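Local atomic coordinates of geranyltranstransferase (Staphylococcus aureus, PDB entry 1RTR), a protein that probably catalyses the condensation of isopentenyl diphosphate with geranyl diphosphate to give farnesyl diphosphate, a precursor in isoprenoid biosynthesis. Residues A[174-187]-A[203-215]. Numbering follows the deposited sequence.
Sequences HKTKTGALLTFAVM and LESYSYHLGMMFQ
Thr183 and Ser207 meet with their CA atoms 5.1 Å apart. The backbones come closest at Gly179 and Gly211, CA to CA 4.8 Å, where the lack of side chains lets the helices come together. The axes of helices 179-187 and 203-215 approach to 8.6 Å at their closest and run roughly antiparallel, at 144°. Thr183 can be followed outward. Its CB lies against Ser207 OG. From CB, OG1 sits 2.9 Å from Ser207 OG, and it also has Gly179 O of its own helix within hydrogen-bonding distance; its proton could go to either. OG1 lies beside the backbone N (chi1 -64°), which leaves CG2 anti to that nitrogen. CG2 touches Ser207 OG and comes within 3.9 Å of Glu204 OE1. Ser207 OG gives its own proton to Glu204 O, in the carbonyl plane and on a lone pair. One water joins the backbones, donating to both Gly179 O and Ser207 O.

Toward one end, Val186 splits its methyls: CG1 touches Ser207 CB and CG2 packs on Leu203 CB at 3.8 Å. The Met187 chain folds at its second and third torsions, which brings SD and CE onto Glu204 CG, each at 3.4 Å. Toward the other end, Leu182 CD1 rests on Gly211 CA at 3.7 Å and touches Phe214 CD1. Beyond it, Gln215 CG lies over one face of the His174 ring in a CH-pi contact.

The pair belongs to the mainly helical fold of the polyprenyl synthetase family. Helix 45-56 meets Leu182, Val186 and Phe214. Helix 131-145 packs on Phe184 and Met187, while helices 245-270 and 279-289 pack against 203-215.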
loop_
_atom_site.group_PDB
_atom_site.type_symbol
_atom_site.label_atom_id
_atom_site.label_comp_id
_atom_site.label_asym_id
_atom_site.label_seq_id
_atom_site.Cartn_x
_atom_site.Cartn_y
_atom_site.Cartn_z
ATOM N N HIS A 174 -20.078 -3.148 -5.524
ATOM C CA HIS A 174 -19.403 -3.947 -6.552
ATOM C C HIS A 174 -18.538 -3.100 -7.479
ATOM O O HIS A 174 -17.483 -3.541 -7.929
ATOM C CB HIS A 174 -20.402 -4.790 -7.350
ATOM C CG HIS A 174 -21.014 -5.896 -6.558
ATOM N ND1 HIS A 174 -22.359 -6.195 -6.609
ATOM C CD2 HIS A 174 -20.469 -6.773 -5.681
ATOM C CE1 HIS A 174 -22.616 -7.211 -5.803
ATOM N NE2 HIS A 174 -21.485 -7.581 -5.228
ATOM N N LYS A 175 -18.995 -1.885 -7.745
ATOM C CA LYS A 175 -18.262 -0.928 -8.551
ATOM C C LYS A 175 -16.918 -0.555 -7.911
ATOM O O LYS A 175 -15.925 -0.422 -8.603
ATOM C CB LYS A 175 -19.132 0.314 -8.759
ATOM C CG LYS A 175 -18.449 1.514 -9.337
ATOM C CD LYS A 175 -19.121 2.774 -8.808
ATOM C CE LYS A 175 -18.864 4.012 -9.683
ATOM N NZ LYS A 175 -18.081 3.759 -10.938
ATOM N N THR A 176 -16.892 -0.389 -6.596
ATOM C CA THR A 176 -15.675 0.040 -5.926
ATOM C C THR A 176 -14.846 -1.170 -5.502
ATOM O O THR A 176 -13.655 -1.229 -5.788
ATOM C CB THR A 176 -15.980 0.911 -4.704
ATOM O OG1 THR A 176 -16.903 0.222 -3.861
ATOM C CG2 THR A 176 -16.709 2.193 -5.096
ATOM N N LYS A 177 -15.477 -2.128 -4.827
ATOM C CA LYS A 177 -14.788 -3.320 -4.387
ATOM C C LYS A 177 -14.219 -4.157 -5.529
ATOM O O LYS A 177 -13.107 -4.661 -5.404
ATOM C CB LYS A 177 -15.685 -4.193 -3.514
ATOM C CG LYS A 177 -15.073 -5.533 -3.164
ATOM C CD LYS A 177 -15.665 -6.060 -1.893
ATOM C CE LYS A 177 -16.199 -7.458 -2.070
ATOM N NZ LYS A 177 -15.492 -8.369 -1.150
ATOM N N THR A 178 -14.970 -4.310 -6.616
ATOM C CA THR A 178 -14.573 -5.192 -7.716
ATOM C C THR A 178 -14.154 -4.421 -8.969
ATOM O O THR A 178 -13.119 -4.716 -9.565
ATOM C CB THR A 178 -15.726 -6.199 -8.044
ATOM O OG1 THR A 178 -15.939 -7.065 -6.917
ATOM C CG2 THR A 178 -15.331 -7.172 -9.133
ATOM N N GLY A 179 -14.940 -3.420 -9.356
ATOM C CA GLY A 179 -14.730 -2.743 -10.623
ATOM C C GLY A 179 -13.524 -1.827 -10.737
ATOM O O GLY A 179 -13.035 -1.575 -11.846
ATOM N N ALA A 180 -13.037 -1.304 -9.619
ATOM C CA ALA A 180 -11.983 -0.293 -9.707
ATOM C C ALA A 180 -10.656 -0.895 -10.211
ATOM O O ALA A 180 -9.954 -0.269 -11.017
ATOM C CB ALA A 180 -11.821 0.457 -8.388
ATOM N N LEU A 181 -10.341 -2.116 -9.768
ATOM C CA LEU A 181 -9.191 -2.855 -10.302
ATOM C C LEU A 181 -9.347 -3.158 -11.792
ATOM O O LEU A 181 -8.388 -2.978 -12.579
ATOM C CB LEU A 181 -8.955 -4.148 -9.529
ATOM C CG LEU A 181 -8.496 -4.024 -8.064
ATOM C CD1 LEU A 181 -7.925 -5.349 -7.591
ATOM C CD2 LEU A 181 -7.474 -2.905 -7.880
ATOM N N LEU A 182 -10.552 -3.594 -12.184
ATOM C CA LEU A 182 -10.821 -3.868 -13.594
ATOM C C LEU A 182 -10.590 -2.621 -14.441
ATOM O O LEU A 182 -9.916 -2.675 -15.473
ATOM C CB LEU A 182 -12.223 -4.466 -13.815
ATOM C CG LEU A 182 -12.319 -5.923 -13.353
ATOM C CD1 LEU A 182 -13.729 -6.431 -13.442
ATOM C CD2 LEU A 182 -11.391 -6.833 -14.135
ATOM N N THR A 183 -11.120 -1.497 -13.985
ATOM C CA THR A 183 -10.928 -0.236 -14.676
ATOM C C THR A 183 -9.466 0.192 -14.653
ATOM O O THR A 183 -8.988 0.824 -15.607
ATOM C CB THR A 183 -11.844 0.855 -14.045
ATOM O OG1 THR A 183 -13.208 0.478 -14.247
ATOM C CG2 THR A 183 -11.735 2.181 -14.788
ATOM N N PHE A 184 -8.759 -0.110 -13.562
ATOM C CA PHE A 184 -7.324 0.133 -13.540
ATOM C C PHE A 184 -6.633 -0.653 -14.659
ATOM O O PHE A 184 -5.818 -0.096 -15.389
ATOM C CB PHE A 184 -6.687 -0.239 -12.187
ATOM C CG PHE A 184 -5.186 -0.211 -12.223
ATOM C CD1 PHE A 184 -4.465 -1.381 -12.418
ATOM C CD2 PHE A 184 -4.508 1.000 -12.147
ATOM C CE1 PHE A 184 -3.083 -1.350 -12.513
ATOM C CE2 PHE A 184 -3.136 1.048 -12.242
ATOM C CZ PHE A 184 -2.416 -0.138 -12.420
ATOM N N ALA A 185 -6.967 -1.936 -14.787
ATOM C CA ALA A 185 -6.366 -2.796 -15.811
ATOM C C ALA A 185 -6.452 -2.181 -17.194
ATOM O O ALA A 185 -5.421 -2.028 -17.861
ATOM C CB ALA A 185 -6.975 -4.207 -15.802
ATOM N N VAL A 186 -7.648 -1.780 -17.632
ATOM C CA VAL A 186 -7.736 -1.271 -19.002
ATOM C C VAL A 186 -7.196 0.143 -19.159
ATOM O O VAL A 186 -6.600 0.439 -20.205
ATOM C CB VAL A 186 -9.125 -1.528 -19.736
ATOM C CG1 VAL A 186 -10.033 -2.450 -18.942
ATOM C CG2 VAL A 186 -9.827 -0.218 -20.191
ATOM N N MET A 187 -7.361 0.992 -18.131
ATOM C CA MET A 187 -6.953 2.400 -18.217
ATOM C C MET A 187 -5.455 2.600 -18.000
ATOM O O MET A 187 -4.846 3.492 -18.613
ATOM C CB MET A 187 -7.753 3.295 -17.250
ATOM C CG MET A 187 -9.263 3.380 -17.518
ATOM S SD MET A 187 -9.739 3.723 -19.259
ATOM C CE MET A 187 -9.300 5.480 -19.321
ATOM N N LEU A 203 -12.987 3.226 -23.529
ATOM C CA LEU A 203 -12.375 2.108 -22.817
ATOM C C LEU A 203 -12.827 2.121 -21.373
ATOM O O LEU A 203 -13.067 1.070 -20.775
ATOM C CB LEU A 203 -10.853 2.161 -22.935
ATOM C CG LEU A 203 -10.310 1.681 -24.287
ATOM C CD1 LEU A 203 -8.903 2.210 -24.521
ATOM C CD2 LEU A 203 -10.359 0.154 -24.375
ATOM N N GLU A 204 -12.978 3.333 -20.842
ATOM C CA GLU A 204 -13.536 3.559 -19.511
ATOM C C GLU A 204 -14.931 2.963 -19.318
ATOM O O GLU A 204 -15.094 2.059 -18.486
ATOM C CB GLU A 204 -13.547 5.048 -19.182
ATOM C CG GLU A 204 -12.468 5.473 -18.216
ATOM C CD GLU A 204 -13.026 5.977 -16.901
ATOM O OE1 GLU A 204 -13.725 5.169 -16.216
ATOM O OE2 GLU A 204 -12.758 7.177 -16.563
ATOM N N SER A 205 -15.924 3.441 -20.079
ATOM C CA SER A 205 -17.264 2.841 -20.012
ATOM C C SER A 205 -17.197 1.355 -20.231
ATOM O O SER A 205 -17.836 0.584 -19.501
ATOM C CB SER A 205 -18.244 3.427 -21.028
ATOM O OG SER A 205 -18.132 4.824 -21.099
ATOM N N TYR A 206 -16.423 0.940 -21.228
ATOM C CA TYR A 206 -16.292 -0.482 -21.473
ATOM C C TYR A 206 -15.916 -1.175 -20.178
ATOM O O TYR A 206 -16.561 -2.153 -19.796
ATOM C CB TYR A 206 -15.276 -0.781 -22.582
ATOM C CG TYR A 206 -14.745 -2.207 -22.543
ATOM C CD1 TYR A 206 -13.548 -2.513 -21.888
ATOM C CD2 TYR A 206 -15.452 -3.248 -23.135
ATOM C CE1 TYR A 206 -13.061 -3.827 -21.849
ATOM C CE2 TYR A 206 -14.980 -4.559 -23.095
ATOM C CZ TYR A 206 -13.784 -4.838 -22.462
ATOM O OH TYR A 206 -13.327 -6.128 -22.424
ATOM N N SER A 207 -14.894 -0.662 -19.484
ATOM C CA SER A 207 -14.385 -1.327 -18.274
ATOM C C SER A 207 -15.392 -1.329 -17.139
ATOM O O SER A 207 -15.528 -2.326 -16.419
ATOM C CB SER A 207 -13.059 -0.713 -17.816
ATOM O OG SER A 207 -13.276 0.497 -17.113
ATOM N N TYR A 208 -16.106 -0.213 -16.987
ATOM C CA TYR A 208 -17.179 -0.131 -16.000
ATOM C C TYR A 208 -18.250 -1.200 -16.218
ATOM O O TYR A 208 -18.592 -1.939 -15.287
ATOM C CB TYR A 208 -17.823 1.260 -15.981
ATOM C CG TYR A 208 -19.117 1.268 -15.207
ATOM C CD1 TYR A 208 -20.351 1.200 -15.871
ATOM C CD2 TYR A 208 -19.117 1.321 -13.811
ATOM C CE1 TYR A 208 -21.548 1.203 -15.165
ATOM C CE2 TYR A 208 -20.314 1.313 -13.089
ATOM C CZ TYR A 208 -21.526 1.256 -13.775
ATOM O OH TYR A 208 -22.713 1.252 -13.083
ATOM N N HIS A 209 -18.767 -1.294 -17.443
ATOM C CA HIS A 209 -19.821 -2.276 -17.747
ATOM C C HIS A 209 -19.315 -3.695 -17.628
ATOM O O HIS A 209 -19.997 -4.566 -17.064
ATOM C CB HIS A 209 -20.445 -2.024 -19.125
ATOM C CG HIS A 209 -21.222 -0.751 -19.194
ATOM N ND1 HIS A 209 -22.355 -0.533 -18.439
ATOM C CD2 HIS A 209 -21.005 0.389 -19.888
ATOM C CE1 HIS A 209 -22.811 0.685 -18.678
ATOM N NE2 HIS A 209 -22.010 1.267 -19.554
ATOM N N LEU A 210 -18.100 -3.927 -18.126
ATOM C CA LEU A 210 -17.474 -5.241 -17.984
ATOM C C LEU A 210 -17.407 -5.641 -16.509
ATOM O O LEU A 210 -17.668 -6.794 -16.163
ATOM C CB LEU A 210 -16.079 -5.252 -18.608
ATOM C CG LEU A 210 -15.318 -6.576 -18.516
ATOM C CD1 LEU A 210 -15.933 -7.574 -19.490
ATOM C CD2 LEU A 210 -13.838 -6.361 -18.809
ATOM N N GLY A 211 -17.079 -4.675 -15.650
ATOM C CA GLY A 211 -16.988 -4.909 -14.220
ATOM C C GLY A 211 -18.298 -5.289 -13.566
ATOM O O GLY A 211 -18.339 -6.203 -12.737
ATOM N N MET A 212 -19.368 -4.586 -13.925
ATOM C CA MET A 212 -20.695 -4.900 -13.394
ATOM C C MET A 212 -21.182 -6.286 -13.853
ATOM O O MET A 212 -21.831 -6.994 -13.086
ATOM C CB MET A 212 -21.704 -3.791 -13.721
ATOM C CG MET A 212 -21.308 -2.379 -13.189
ATOM S SD MET A 212 -20.843 -2.239 -11.387
ATOM C CE MET A 212 -22.292 -2.839 -10.623
ATOM N N MET A 213 -20.829 -6.693 -15.076
ATOM C CA MET A 213 -21.146 -8.054 -15.551
ATOM C C MET A 213 -20.703 -9.115 -14.564
ATOM O O MET A 213 -21.457 -10.039 -14.248
ATOM C CB MET A 213 -20.517 -8.351 -16.920
ATOM C CG MET A 213 -21.052 -7.501 -18.072
ATOM S SD MET A 213 -20.302 -7.950 -19.628
ATOM C CE MET A 213 -20.861 -9.643 -19.701
ATOM N N PHE A 214 -19.480 -8.953 -14.070
ATOM C CA PHE A 214 -18.771 -9.937 -13.243
ATOM C C PHE A 214 -19.623 -10.538 -12.117
ATOM O O PHE A 214 -19.770 -11.758 -12.013
ATOM C CB PHE A 214 -17.511 -9.258 -12.672
ATOM C CG PHE A 214 -16.497 -10.205 -12.092
ATOM C CD1 PHE A 214 -15.191 -10.211 -12.580
ATOM C CD2 PHE A 214 -16.826 -11.057 -11.029
ATOM C CE1 PHE A 214 -14.227 -11.075 -12.038
ATOM C CE2 PHE A 214 -15.876 -11.933 -10.481
ATOM C CZ PHE A 214 -14.570 -11.941 -10.984
ATOM N N GLN A 215 -20.187 -9.676 -11.279
ATOM C CA GLN A 215 -20.860 -10.123 -10.071
ATOM C C GLN A 215 -22.280 -10.591 -10.341
ATOM O O GLN A 215 -22.781 -11.498 -9.659
ATOM C CB GLN A 215 -20.838 -9.017 -9.005
ATOM C CG GLN A 215 -19.455 -8.810 -8.346
ATOM C CD GLN A 215 -18.930 -10.068 -7.650
ATOM O OE1 GLN A 215 -19.696 -10.807 -7.013
ATOM N NE2 GLN A 215 -17.629 -10.316 -7.778
HETATM O O HOH W 1 -14.852 -2.495 -13.832
#